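Local coordinates for protein esterase (Alcaligenes sp., PDB 1QLW) that probably hydrolyses carboxylic esters, as a bacterial esterase of the alpha/beta-hydrolase family, at residues G70-G75 and F134-E139; M86-Y91 and H298-D303; A143-G148 and A166-Q171; D254-F259 and P264-C269. All blocks are in the same frame, centred on the assembly; numbering follows the deposited sequence.

Interaction 1 of 4, residues G70-G75 and F134-E139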
loop_
_atom_site.group_PDB
_atom_site.type_symbol
_atom_site.label_atom_id
_atom_site.label_comp_id
_atom_site.label_asym_id
_atom_site.label_seq_id
_atom_site.Cartn_x
_atom_site.Cartn_y
_atom_site.Cartn_z
ATOM N N GLY A 70 9.490 1.395 -9.200
ATOM C CA GLY A 70 9.284 1.686 -10.603
ATOM C C GLY A 70 7.929 1.245 -11.127
ATOM O O GLY A 70 6.927 1.319 -10.404
ATOM N N CYS A 71 7.866 0.888 -12.411
ATOM C CA CYS A 71 6.581 0.611 -13.029
ATOM C C CYS A 71 5.940 -0.626 -12.450
ATOM O O CYS A 71 6.594 -1.536 -11.948
ATOM C CB CYS A 71 6.625 0.384 -14.537
ATOM S SG CYS A 71 6.831 -1.334 -15.060
ATOM N N CYS A 72 4.602 -0.685 -12.538
ATOM C CA CYS A 72 3.907 -1.953 -12.442
ATOM C C CYS A 72 4.007 -2.596 -11.066
ATOM O O CYS A 72 3.687 -3.779 -10.917
ATOM C CB CYS A 72 4.529 -2.924 -13.502
ATOM S SG CYS A 72 4.991 -2.228 -15.070
ATOM N N LEU A 73 4.447 -1.847 -10.071
ATOM C CA LEU A 73 4.831 -2.318 -8.758
ATOM C C LEU A 73 4.487 -1.237 -7.743
ATOM O O LEU A 73 4.117 -0.120 -8.112
ATOM C CB LEU A 73 6.349 -2.597 -8.721
ATOM C CG LEU A 73 6.857 -3.730 -9.605
ATOM C CD1 LEU A 73 8.373 -3.599 -9.807
ATOM C CD2 LEU A 73 6.496 -5.071 -9.002
ATOM N N THR A 74 4.637 -1.574 -6.472
ATOM C CA THR A 74 4.436 -0.626 -5.382
ATOM C C THR A 74 5.662 -0.680 -4.482
ATOM O O THR A 74 6.683 -1.300 -4.797
ATOM C CB THR A 74 3.171 -0.949 -4.569
ATOM O OG1 THR A 74 3.381 -2.150 -3.812
ATOM C CG2 THR A 74 1.951 -1.057 -5.459
ATOM N N GLY A 75 5.585 -0.039 -3.319
ATOM C CA GLY A 75 6.664 -0.102 -2.340
ATOM C C GLY A 75 6.921 -1.500 -1.826
ATOM O O GLY A 75 7.983 -1.759 -1.235
ATOM N N PHE A 134 -1.974 0.821 -18.100
ATOM C CA PHE A 134 -1.426 -0.425 -18.607
ATOM C C PHE A 134 -1.096 -1.335 -17.437
ATOM O O PHE A 134 -0.999 -0.917 -16.291
ATOM C CB PHE A 134 -0.190 -0.217 -19.482
ATOM C CG PHE A 134 1.017 0.299 -18.761
ATOM C CD1 PHE A 134 1.203 1.658 -18.573
ATOM C CD2 PHE A 134 2.012 -0.562 -18.309
ATOM C CE1 PHE A 134 2.314 2.177 -17.933
ATOM C CE2 PHE A 134 3.136 -0.054 -17.670
ATOM C CZ PHE A 134 3.261 1.299 -17.473
ATOM N N ALA A 135 -0.900 -2.598 -17.770
ATOM C CA ALA A 135 -0.392 -3.588 -16.826
ATOM C C ALA A 135 0.606 -4.449 -17.610
ATOM O O ALA A 135 0.378 -4.703 -18.787
ATOM C CB ALA A 135 -1.462 -4.444 -16.211
ATOM N N ALA A 136 1.669 -4.858 -16.949
ATOM C CA ALA A 136 2.651 -5.740 -17.579
ATOM C C ALA A 136 2.247 -7.184 -17.278
ATOM O O ALA A 136 2.169 -7.603 -16.120
ATOM C CB ALA A 136 4.042 -5.466 -17.020
ATOM N N GLY A 137 1.981 -7.922 -18.334
ATOM C CA GLY A 137 1.652 -9.339 -18.192
ATOM C C GLY A 137 2.893 -10.125 -17.762
ATOM O O GLY A 137 4.025 -9.666 -17.889
ATOM N N HIS A 138 2.652 -11.359 -17.331
ATOM C CA HIS A 138 3.745 -12.206 -16.864
ATOM C C HIS A 138 4.804 -12.406 -17.950
ATOM O O HIS A 138 6.006 -12.340 -17.689
ATOM C CB HIS A 138 3.234 -13.589 -16.468
ATOM C CG HIS A 138 2.175 -13.599 -15.424
ATOM N ND1 HIS A 138 1.439 -14.739 -15.174
ATOM C CD2 HIS A 138 1.692 -12.658 -14.574
ATOM C CE1 HIS A 138 0.575 -14.489 -14.211
ATOM N NE2 HIS A 138 0.696 -13.236 -13.834
ATOM N N GLU A 139 4.322 -12.649 -19.157
ATOM C CA GLU A 139 5.211 -12.963 -20.271
ATOM C C GLU A 139 6.050 -11.754 -20.656
ATOM O O GLU A 139 7.256 -11.863 -20.897
ATOM C CB GLU A 139 4.401 -13.491 -21.446
ATOM C CG GLU A 139 3.466 -14.628 -21.109
ATOM C CD GLU A 139 2.090 -14.255 -20.608
ATOM O OE1 GLU A 139 1.771 -13.112 -20.215
ATOM O OE2 GLU A 139 1.233 -15.177 -20.604
#

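Interaction 2 of 4, residues M86-Y91 and H298-D303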
loop_
_atom_site.group_PDB
_atom_site.type_symbol
_atom_site.label_atom_id
_atom_site.label_comp_id
_atom_site.label_asym_id
_atom_site.label_seq_id
_atom_site.Cartn_x
_atom_site.Cartn_y
_atom_site.Cartn_z
ATOM N N MET A 86 14.689 -11.590 3.315
ATOM C CA MET A 86 14.835 -10.201 3.714
ATOM C C MET A 86 15.040 -9.318 2.477
ATOM O O MET A 86 15.843 -9.614 1.585
ATOM C CB MET A 86 16.072 -10.089 4.625
ATOM C CG MET A 86 16.193 -8.728 5.281
ATOM S SD MET A 86 17.645 -8.608 6.336
ATOM C CE MET A 86 17.238 -9.811 7.606
ATOM N N GLY A 87 14.301 -8.230 2.456
ATOM C CA GLY A 87 14.428 -7.247 1.385
ATOM C C GLY A 87 15.357 -6.113 1.821
ATOM O O GLY A 87 15.870 -6.043 2.938
ATOM N N TRP A 88 15.513 -5.163 0.893
ATOM C CA TRP A 88 16.386 -4.037 1.158
ATOM C C TRP A 88 15.836 -3.116 2.228
ATOM O O TRP A 88 16.632 -2.518 2.965
ATOM C CB TRP A 88 16.680 -3.237 -0.103
ATOM C CG TRP A 88 17.647 -3.872 -1.051
ATOM C CD1 TRP A 88 18.229 -5.107 -0.990
ATOM C CD2 TRP A 88 18.133 -3.273 -2.255
ATOM N NE1 TRP A 88 19.045 -5.314 -2.073
ATOM C CE2 TRP A 88 19.020 -4.184 -2.860
ATOM C CE3 TRP A 88 17.929 -2.032 -2.879
ATOM C CZ2 TRP A 88 19.667 -3.924 -4.064
ATOM C CZ3 TRP A 88 18.582 -1.786 -4.078
ATOM C CH2 TRP A 88 19.442 -2.727 -4.657
ATOM N N ASP A 89 14.526 -2.950 2.337
ATOM C CA ASP A 89 14.017 -2.081 3.400
ATOM C C ASP A 89 14.477 -2.546 4.780
ATOM O O ASP A 89 15.127 -1.820 5.537
ATOM C CB ASP A 89 12.513 -2.114 3.228
ATOM C CG ASP A 89 11.852 -1.239 4.217
ATOM O OD1 ASP A 89 12.466 -0.357 4.834
ATOM O OD2 ASP A 89 10.628 -1.477 4.343
ATOM N N GLU A 90 14.218 -3.825 5.103
ATOM C CA GLU A 90 14.628 -4.375 6.382
ATOM C C GLU A 90 16.141 -4.393 6.515
ATOM O O GLU A 90 16.686 -4.094 7.582
ATOM C CB GLU A 90 14.085 -5.798 6.531
ATOM C CG GLU A 90 14.494 -6.430 7.849
ATOM C CD GLU A 90 13.952 -7.797 8.141
ATOM O OE1 GLU A 90 13.098 -8.295 7.386
ATOM O OE2 GLU A 90 14.400 -8.399 9.149
ATOM N N TYR A 91 16.850 -4.741 5.452
ATOM C CA TYR A 91 18.309 -4.799 5.520
ATOM C C TYR A 91 18.889 -3.425 5.822
ATOM O O TYR A 91 19.780 -3.273 6.666
ATOM C CB TYR A 91 18.888 -5.358 4.231
ATOM C CG TYR A 91 20.355 -5.666 4.328
ATOM C CD1 TYR A 91 20.810 -6.645 5.191
ATOM C CD2 TYR A 91 21.281 -5.048 3.515
ATOM C CE1 TYR A 91 22.147 -6.999 5.227
ATOM C CE2 TYR A 91 22.618 -5.374 3.534
ATOM C CZ TYR A 91 23.049 -6.369 4.389
ATOM O OH TYR A 91 24.369 -6.756 4.428
ATOM N N HIS A 298 16.769 -7.405 -13.599
ATOM C CA HIS A 298 16.319 -6.037 -13.336
ATOM C C HIS A 298 15.788 -5.865 -11.913
ATOM O O HIS A 298 15.828 -4.772 -11.360
ATOM C CB HIS A 298 15.204 -5.713 -14.329
ATOM C CG HIS A 298 14.650 -4.341 -14.222
ATOM N ND1 HIS A 298 15.420 -3.204 -14.385
ATOM C CD2 HIS A 298 13.393 -3.902 -13.984
ATOM C CE1 HIS A 298 14.644 -2.141 -14.229
ATOM N NE2 HIS A 298 13.392 -2.540 -14.029
ATOM N N MET A 299 15.270 -6.946 -11.337
ATOM C CA MET A 299 14.732 -6.949 -9.989
ATOM C C MET A 299 15.819 -7.313 -8.986
ATOM O O MET A 299 15.626 -8.149 -8.091
ATOM C CB MET A 299 13.543 -7.905 -9.903
ATOM C CG MET A 299 12.389 -7.550 -10.813
ATOM S SD MET A 299 11.643 -5.954 -10.533
ATOM C CE MET A 299 11.062 -6.116 -8.850
ATOM N N MET A 300 16.963 -6.628 -9.077
ATOM C CA MET A 300 18.144 -7.062 -8.320
ATOM C C MET A 300 17.968 -6.927 -6.811
ATOM O O MET A 300 18.644 -7.622 -6.050
ATOM C CB MET A 300 19.393 -6.347 -8.809
ATOM C CG MET A 300 19.376 -4.857 -8.517
ATOM S SD MET A 300 20.887 -4.043 -9.119
ATOM C CE MET A 300 20.598 -4.169 -10.894
ATOM N N MET A 301 17.076 -6.047 -6.356
ATOM C CA MET A 301 16.754 -5.927 -4.942
ATOM C C MET A 301 16.009 -7.147 -4.410
ATOM O O MET A 301 15.911 -7.334 -3.196
ATOM C CB MET A 301 15.975 -4.651 -4.636
ATOM C CG MET A 301 14.543 -4.581 -5.137
ATOM S SD MET A 301 14.313 -4.602 -6.933
ATOM C CE MET A 301 15.026 -2.983 -7.329
ATOM N N GLN A 302 15.508 -8.010 -5.293
ATOM C CA GLN A 302 14.811 -9.234 -4.948
ATOM C C GLN A 302 15.615 -10.499 -5.283
ATOM O O GLN A 302 15.179 -11.613 -4.965
ATOM C CB GLN A 302 13.464 -9.331 -5.690
ATOM C CG GLN A 302 12.516 -8.205 -5.291
ATOM C CD GLN A 302 11.206 -8.224 -6.044
ATOM O OE1 GLN A 302 10.977 -9.061 -6.911
ATOM N NE2 GLN A 302 10.360 -7.260 -5.691
ATOM N N ASP A 303 16.750 -10.336 -5.949
ATOM C CA ASP A 303 17.562 -11.444 -6.409
ATOM C C ASP A 303 18.159 -12.217 -5.241
ATOM O O ASP A 303 18.191 -11.760 -4.093
ATOM C CB ASP A 303 18.638 -10.914 -7.360
ATOM C CG ASP A 303 18.208 -10.649 -8.799
ATOM O OD1 ASP A 303 17.090 -11.022 -9.177
ATOM O OD2 ASP A 303 19.055 -10.049 -9.511
HETATM O O HOH W 1 14.451 -5.510 -1.628
#

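Interaction 3 of 4, residues A143-G148 and A166-Q171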
loop_
_atom_site.group_PDB
_atom_site.type_symbol
_atom_site.label_atom_id
_atom_site.label_comp_id
_atom_site.label_asym_id
_atom_site.label_seq_id
_atom_site.Cartn_x
_atom_site.Cartn_y
_atom_site.Cartn_z
ATOM N N ALA A 143 10.640 -10.825 -19.881
ATOM C CA ALA A 143 11.645 -10.269 -20.784
ATOM C C ALA A 143 12.081 -8.885 -20.339
ATOM O O ALA A 143 13.281 -8.565 -20.408
ATOM C CB ALA A 143 11.138 -10.297 -22.216
ATOM N N ILE A 144 11.169 -8.022 -19.892
ATOM C CA ILE A 144 11.559 -6.705 -19.383
ATOM C C ILE A 144 12.541 -6.827 -18.226
ATOM O O ILE A 144 13.511 -6.075 -18.109
ATOM C CB ILE A 144 10.321 -5.903 -18.933
ATOM C CG1 ILE A 144 9.457 -5.595 -20.158
ATOM C CG2 ILE A 144 10.716 -4.630 -18.194
ATOM C CD1 ILE A 144 8.048 -5.122 -19.875
ATOM N N PHE A 145 12.315 -7.830 -17.373
ATOM C CA PHE A 145 13.134 -8.031 -16.197
ATOM C C PHE A 145 14.382 -8.858 -16.470
ATOM O O PHE A 145 15.229 -8.992 -15.585
ATOM C CB PHE A 145 12.319 -8.668 -15.080
ATOM C CG PHE A 145 11.166 -7.846 -14.561
ATOM C CD1 PHE A 145 11.064 -6.474 -14.768
ATOM C CD2 PHE A 145 10.167 -8.453 -13.827
ATOM C CE1 PHE A 145 10.016 -5.733 -14.267
ATOM C CE2 PHE A 145 9.106 -7.725 -13.317
ATOM C CZ PHE A 145 9.029 -6.375 -13.534
ATOM N N ARG A 146 14.503 -9.402 -17.681
ATOM C CA ARG A 146 15.653 -10.156 -18.129
ATOM C C ARG A 146 15.831 -11.432 -17.313
ATOM O O ARG A 146 16.966 -11.851 -17.026
ATOM C CB ARG A 146 16.940 -9.317 -18.142
ATOM C CG ARG A 146 16.810 -8.013 -18.899
ATOM C CD ARG A 146 18.165 -7.367 -19.199
ATOM N NE ARG A 146 19.017 -7.306 -18.023
ATOM C CZ ARG A 146 18.874 -6.445 -17.023
ATOM N NH1 ARG A 146 17.969 -5.462 -17.107
ATOM N NH2 ARG A 146 19.630 -6.558 -15.937
ATOM N N PHE A 147 14.731 -12.139 -17.069
ATOM C CA PHE A 147 14.843 -13.429 -16.416
ATOM C C PHE A 147 15.331 -14.523 -17.369
ATOM O O PHE A 147 15.857 -15.529 -16.927
ATOM C CB PHE A 147 13.497 -13.841 -15.830
ATOM C CG PHE A 147 12.995 -12.980 -14.695
ATOM C CD1 PHE A 147 13.819 -12.128 -13.983
ATOM C CD2 PHE A 147 11.655 -13.054 -14.364
ATOM C CE1 PHE A 147 13.308 -11.366 -12.945
ATOM C CE2 PHE A 147 11.144 -12.307 -13.319
ATOM C CZ PHE A 147 11.968 -11.464 -12.601
ATOM N N GLY A 148 15.086 -14.311 -18.651
ATOM C CA GLY A 148 15.490 -15.259 -19.698
ATOM C C GLY A 148 15.118 -14.602 -21.009
ATOM O O GLY A 148 14.598 -13.501 -21.054
ATOM N N ALA A 166 5.312 -16.835 -9.267
ATOM C CA ALA A 166 3.912 -16.567 -8.925
ATOM C C ALA A 166 3.778 -15.440 -7.911
ATOM O O ALA A 166 2.857 -14.611 -7.976
ATOM C CB ALA A 166 3.224 -17.805 -8.371
ATOM N N GLU A 167 4.667 -15.430 -6.923
ATOM C CA GLU A 167 4.665 -14.405 -5.883
ATOM C C GLU A 167 5.063 -13.071 -6.487
ATOM O O GLU A 167 4.465 -12.044 -6.124
ATOM C CB GLU A 167 5.548 -14.812 -4.717
ATOM C CG GLU A 167 5.007 -15.971 -3.891
ATOM C CD GLU A 167 5.218 -17.349 -4.446
ATOM O OE1 GLU A 167 5.914 -17.584 -5.439
ATOM O OE2 GLU A 167 4.631 -18.275 -3.821
ATOM N N LEU A 168 6.016 -13.031 -7.411
ATOM C CA LEU A 168 6.304 -11.766 -8.077
ATOM C C LEU A 168 5.055 -11.254 -8.793
ATOM O O LEU A 168 4.693 -10.087 -8.687
ATOM C CB LEU A 168 7.441 -11.924 -9.079
ATOM C CG LEU A 168 7.734 -10.683 -9.927
ATOM C CD1 LEU A 168 8.156 -9.496 -9.088
ATOM C CD2 LEU A 168 8.802 -11.036 -10.959
ATOM N N TRP A 169 4.368 -12.140 -9.513
ATOM C CA TRP A 169 3.170 -11.692 -10.236
ATOM C C TRP A 169 2.124 -11.143 -9.295
ATOM O O TRP A 169 1.389 -10.209 -9.614
ATOM C CB TRP A 169 2.583 -12.806 -11.092
ATOM C CG TRP A 169 3.530 -13.520 -12.010
ATOM C CD1 TRP A 169 3.448 -14.850 -12.334
ATOM C CD2 TRP A 169 4.659 -13.010 -12.712
ATOM N NE1 TRP A 169 4.447 -15.187 -13.197
ATOM C CE2 TRP A 169 5.219 -14.082 -13.444
ATOM C CE3 TRP A 169 5.296 -11.776 -12.834
ATOM C CZ2 TRP A 169 6.352 -13.973 -14.252
ATOM C CZ3 TRP A 169 6.423 -11.641 -13.635
ATOM C CH2 TRP A 169 6.929 -12.743 -14.340
ATOM N N GLN A 170 2.027 -11.705 -8.067
ATOM C CA GLN A 170 1.092 -11.193 -7.088
ATOM C C GLN A 170 1.353 -9.733 -6.730
ATOM O O GLN A 170 0.392 -9.038 -6.368
ATOM C CB GLN A 170 1.123 -12.020 -5.798
ATOM C CG GLN A 170 0.467 -13.375 -5.897
ATOM C CD GLN A 170 0.669 -14.188 -4.627
ATOM O OE1 GLN A 170 1.806 -14.267 -4.142
ATOM N NE2 GLN A 170 -0.380 -14.763 -4.071
ATOM N N GLN A 171 2.610 -9.280 -6.734
ATOM C CA GLN A 171 2.880 -7.916 -6.309
ATOM C C GLN A 171 2.800 -6.902 -7.441
ATOM O O GLN A 171 2.959 -5.700 -7.173
ATOM C CB GLN A 171 4.193 -7.796 -5.553
ATOM C CG GLN A 171 5.464 -7.924 -6.375
ATOM C CD GLN A 171 6.687 -7.595 -5.542
ATOM O OE1 GLN A 171 7.150 -8.451 -4.735
ATOM N NE2 GLN A 171 7.212 -6.418 -5.671
#

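Interaction 4 of 4, residues D254-F259 and P264-C269. With SO4 (sulfate ion), chain D.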
loop_
_atom_site.group_PDB
_atom_site.type_symbol
_atom_site.label_atom_id
_atom_site.label_comp_id
_atom_site.label_asym_id
_atom_site.label_seq_id
_atom_site.Cartn_x
_atom_site.Cartn_y
_atom_site.Cartn_z
ATOM N N ASP A 254 23.024 -7.804 -15.051
ATOM C CA ASP A 254 23.565 -8.657 -16.099
ATOM C C ASP A 254 22.583 -8.992 -17.186
ATOM O O ASP A 254 21.409 -8.591 -17.153
ATOM C CB ASP A 254 24.158 -9.909 -15.444
ATOM C CG ASP A 254 25.301 -10.572 -16.177
ATOM O OD1 ASP A 254 25.688 -10.157 -17.287
ATOM O OD2 ASP A 254 25.832 -11.548 -15.596
ATOM N N HIS A 255 23.073 -9.693 -18.210
ATOM C CA HIS A 255 22.308 -10.052 -19.386
ATOM C C HIS A 255 21.759 -8.803 -20.073
ATOM O O HIS A 255 20.730 -8.843 -20.743
ATOM C CB HIS A 255 21.189 -11.056 -19.132
ATOM C CG HIS A 255 21.683 -12.405 -18.733
ATOM N ND1 HIS A 255 22.111 -13.325 -19.666
ATOM C CD2 HIS A 255 21.792 -12.999 -17.524
ATOM C CE1 HIS A 255 22.489 -14.433 -19.029
ATOM N NE2 HIS A 255 22.307 -14.255 -17.730
ATOM N N ILE A 256 22.522 -7.699 -20.037
ATOM C CA ILE A 256 22.039 -6.467 -20.631
ATOM C C ILE A 256 22.121 -6.488 -22.146
ATOM O O ILE A 256 21.223 -6.050 -22.871
ATOM C CB ILE A 256 22.872 -5.268 -20.113
ATOM C CG1 ILE A 256 22.637 -5.021 -18.617
ATOM C CG2 ILE A 256 22.644 -4.008 -20.933
ATOM C CD1 ILE A 256 21.286 -4.413 -18.305
ATOM N N GLU A 257 23.259 -6.953 -22.658
ATOM C CA GLU A 257 23.569 -6.837 -24.067
ATOM C C GLU A 257 22.596 -7.461 -25.026
ATOM O O GLU A 257 22.354 -6.888 -26.104
ATOM C CB GLU A 257 24.996 -7.364 -24.333
ATOM C CG GLU A 257 25.971 -6.241 -24.005
ATOM C CD GLU A 257 26.764 -6.156 -22.755
ATOM O OE1 GLU A 257 27.521 -7.189 -22.688
ATOM O OE2 GLU A 257 26.665 -5.439 -21.727
ATOM N N GLU A 258 21.935 -8.539 -24.603
ATOM C CA GLU A 258 21.049 -9.228 -25.529
ATOM C C GLU A 258 19.648 -8.660 -25.561
ATOM O O GLU A 258 18.846 -9.152 -26.360
ATOM C CB GLU A 258 21.061 -10.721 -25.224
ATOM C CG GLU A 258 20.577 -11.091 -23.841
ATOM C CD GLU A 258 21.025 -12.462 -23.371
ATOM O OE1 GLU A 258 20.414 -13.444 -23.860
ATOM O OE2 GLU A 258 21.922 -12.572 -22.496
ATOM N N PHE A 259 19.353 -7.625 -24.786
ATOM C CA PHE A 259 18.035 -7.009 -24.822
ATOM C C PHE A 259 18.109 -5.604 -25.389
ATOM O O PHE A 259 18.631 -4.687 -24.734
ATOM C CB PHE A 259 17.436 -6.971 -23.399
ATOM C CG PHE A 259 17.102 -8.333 -22.861
ATOM C CD1 PHE A 259 18.047 -9.085 -22.206
ATOM C CD2 PHE A 259 15.831 -8.881 -22.991
ATOM C CE1 PHE A 259 17.752 -10.344 -21.708
ATOM C CE2 PHE A 259 15.538 -10.141 -22.513
ATOM C CZ PHE A 259 16.503 -10.875 -21.864
ATOM N N PRO A 264 20.841 0.100 -24.827
ATOM C CA PRO A 264 21.013 1.528 -25.060
ATOM C C PRO A 264 20.895 2.351 -23.784
ATOM O O PRO A 264 21.456 3.435 -23.723
ATOM C CB PRO A 264 19.936 1.921 -26.051
ATOM C CG PRO A 264 19.050 0.759 -26.216
ATOM C CD PRO A 264 19.701 -0.445 -25.602
ATOM N N ARG A 265 20.159 1.844 -22.795
ATOM C CA ARG A 265 19.985 2.561 -21.535
ATOM C C ARG A 265 21.286 2.562 -20.740
ATOM O O ARG A 265 21.666 3.587 -20.160
ATOM C CB ARG A 265 18.851 1.947 -20.727
ATOM C CG ARG A 265 17.492 2.163 -21.354
ATOM C CD ARG A 265 16.404 1.472 -20.564
ATOM N NE ARG A 265 15.074 1.899 -20.977
ATOM C CZ ARG A 265 13.975 1.336 -20.463
ATOM N NH1 ARG A 265 14.025 0.329 -19.608
ATOM N NH2 ARG A 265 12.802 1.828 -20.828
ATOM N N LEU A 266 21.985 1.429 -20.732
ATOM C CA LEU A 266 23.293 1.376 -20.069
ATOM C C LEU A 266 24.255 2.356 -20.723
ATOM O O LEU A 266 24.945 3.135 -20.068
ATOM C CB LEU A 266 23.812 -0.059 -20.142
ATOM C CG LEU A 266 25.236 -0.305 -19.637
ATOM C CD1 LEU A 266 25.451 0.184 -18.215
ATOM C CD2 LEU A 266 25.582 -1.774 -19.771
ATOM N N LYS A 267 24.299 2.372 -22.064
ATOM C CA LYS A 267 25.182 3.283 -22.790
ATOM C C LYS A 267 24.878 4.744 -22.497
ATOM O O LYS A 267 25.772 5.565 -22.265
ATOM C CB LYS A 267 24.994 3.005 -24.280
ATOM C CG LYS A 267 25.964 3.568 -25.272
ATOM C CD LYS A 267 25.701 2.831 -26.597
ATOM C CE LYS A 267 26.277 3.642 -27.739
ATOM N NZ LYS A 267 25.969 2.969 -29.028
ATOM N N ALA A 268 23.594 5.102 -22.517
ATOM C CA ALA A 268 23.178 6.470 -22.234
ATOM C C ALA A 268 23.520 6.862 -20.803
ATOM O O ALA A 268 23.886 8.006 -20.562
ATOM C CB ALA A 268 21.687 6.638 -22.476
ATOM N N CYS A 269 23.380 5.937 -19.860
ATOM C CA CYS A 269 23.739 6.266 -18.478
ATOM C C CYS A 269 25.232 6.516 -18.363
ATOM O O CYS A 269 25.631 7.414 -17.616
ATOM C CB CYS A 269 23.232 5.180 -17.551
ATOM S SG CYS A 269 21.443 5.282 -17.313
HETATM S S SO4 D . 10.697 2.041 -17.694
HETATM O O1 SO4 D . 10.534 1.486 -19.093
HETATM O O2 SO4 D . 11.958 1.417 -17.132
HETATM O O3 SO4 D . 9.498 1.634 -16.900
HETATM O O4 SO4 D . 10.905 3.511 -17.742
#

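Interaction 1 of 4, residues G70-G75 and F134-E139
Cys72 sets its sulfur beside CE2 of Phe134 and the methyl of Ala136, and nearly the whole contact rests on that one atom. Cys72 SG lies 3.9 Å from Phe134 CE2 and equally 3.9 Å from Ala136 CB, so the sulfur bridges two residues that stand two apart along the chain. It meets the ring obliquely, 5.2 Å from the centroid and 72° off the normal, as a sulfur-aromatic contact. In Phe134 the ring carbon CG sits between the backbone N and the carbonyl carbon (chi1 67°), and from there the far side of the ring reaches back to the sulfur. The sulfur itself is tied to its neighbour: Cys71 SG and Cys72 SG are 2.0 Å apart, a vicinal disulfide that closes an eight-membered ring through a trans peptide. Both cysteines occupy the central positions of a type II turn from Gly70 to Leu73, where Cys72 takes the positive phi. Around the contact, Arg107 NH1 bonds to Gly70 O and Leu73 O, Asp175 holds Cys72 N, and Tyr39 of the second subunit stacks on Phe134. The turn follows strand 65-68, and the loop after the equivalent strand often carries the oxyanion hole in alpha/beta hydrolases. The example is a covalently stiffened turn, probably in the oxyanion-hole loop region of that fold.

Interaction 2 of 4, residues M86-Y91 and H298-D303
Met301 sets its CB over the centre of the Trp88 six-membered ring, 3.5 Å from the centroid and 11° off the normal, a well-aligned CH-pi contact. Its backbone joins in, with Met301 CA 3.5 Å from Trp88 CE2. Since Met301 CG lies between the backbone N and the carbonyl carbon (chi1 70°) and the chain bends again further out, the thioether leads away from the indole, so that of the side chain it is CB that touches the ring. Beside it, Met300 CG makes a looser approach of 4.4 Å to Trp88 CH2.

One shell out, a water joins the two backbones: it accepts from Trp88 N at 2.8 Å and donates to Met301 O at 2.8 Å. Gly87 is the N-cap, so the water takes up an amide of the first helical turn. Asn306 pins both partners, its O receiving Trp88 NE1 and its ND2 bonding to Met301 O, while Val309, Ala310 and Ile313 of helix 306-319 pack against the indole. With Trp88 cut back to an alanine, Met301 CB would probably face a gap and Asn306 O would lose its indole donor. The chemistry is that of a buried apolar face set by one indole N-H bond, with a water-bridged pair of backbones beside it.

Interaction 3 of 4, residues A143-G148 and A166-Q171
Phe145 reaches the helix 165-171 through the edge of its ring, where Phe145 CE2 lies 4.1 Å from Leu168 CD2. Both segments lie in the helix-containing region between strands 99-103 and 200-205, probably an insertion in the alpha/beta-hydrolase core, and the contact brings the C-terminal end of one short helix against another.

The next residue, Arg146, turns the chain. It has positive phi in a Schellman motif, and Arg146 N bonds back to Ala143 O at 3.1 Å. Its guanidinium serves another neighbourhood, with a salt bridge to Glu230.

The turn allows Phe147 to point at the same helix as Phe145. One face of the Phe147 ring takes Phe145 CB, 3.6 Å above the plane and displaced toward the rim, and the ring of Phe160 stacks on it. Trp169 approaches more loosely, its CH2 4.4 Å from Phe147 CE2, while Trp169 NE1 bonds to Gln165 and its indole stacks on His138. Leu168 enters from the opposite direction to Phe147. With CG anti to the backbone N (chi1 175°), the leucine sends one methyl between the two phenylalanine rims, and Leu168 CD2 sits in the plane of the Phe147 ring, 3.6 Å from both CE2 and CZ.

Interaction 4 of 4, residues D254-F259 and P264-C269
His255 N donates to Asp254 OD1 at 2.8 Å, meeting the carboxylate of the preceding residue from above its plane. The imidazole is secured as well: His255 ND1 reaches Glu258 OE2 at 2.9 Å in a nearly straight bond (167°) lying in the ring plane but coming from above the carboxylate plane, and Asp157 bonds to NE2. A type I turn from Ile256 to Phe259, closed by Phe259 N to Ile256 O at 3.1 Å, gives the loop its shape and turns Ile256 toward the helix.

There Ile256 CG2 meets Leu266 CD2 at 3.9 Å, the two branched chains crossing at a slant. Leu266 CG stands anti to the backbone N (chi1 174°), which brings its methyl up to the isoleucine, and the same leucine touches Leu285 and Phe252 of the sheet. One residue earlier, Arg265 stretches out from CG to NE and offers the edge of its guanidinium to a sulfate, probably from the crystallisation liquor: Arg265 NH2 bonds to SO4 O1 at 2.9 Å (148°). Ser206 OG holds the same anion, while Trp262 makes a cation-pi contact with the arginine. A leucine in place of Arg265 would probably leave the sulfate without this charged donor and the Trp262 ring without its cation. The helix therefore divides its chemistry, an apolar residue packing on the loop and a charged one suited to meet an anion.

Overall arrangement
Interactions 1 and 3 lie closest together, with centres about 9 Å apart, and share helix 138-144; both also touch the second subunit. Interaction 3 joins interaction 2 through a probable backbone hydrogen bond, His298 N to Phe145 O at 3.0 Å, and interaction 4 through Arg146 NE to Asp254 O at 2.9 Å. Leu73 of interaction 1 packs on Met299 of interaction 2. Interactions 1 and 4, with centres about 20 Å apart, do not touch. The sulfate bound by Arg265 and Ser206 has its O2 5.2 Å from His298 NE2; Ser206 directly follows strand 200-205, where alpha/beta hydrolases usually place their nucleophile, so the anion probably marks the active-site region.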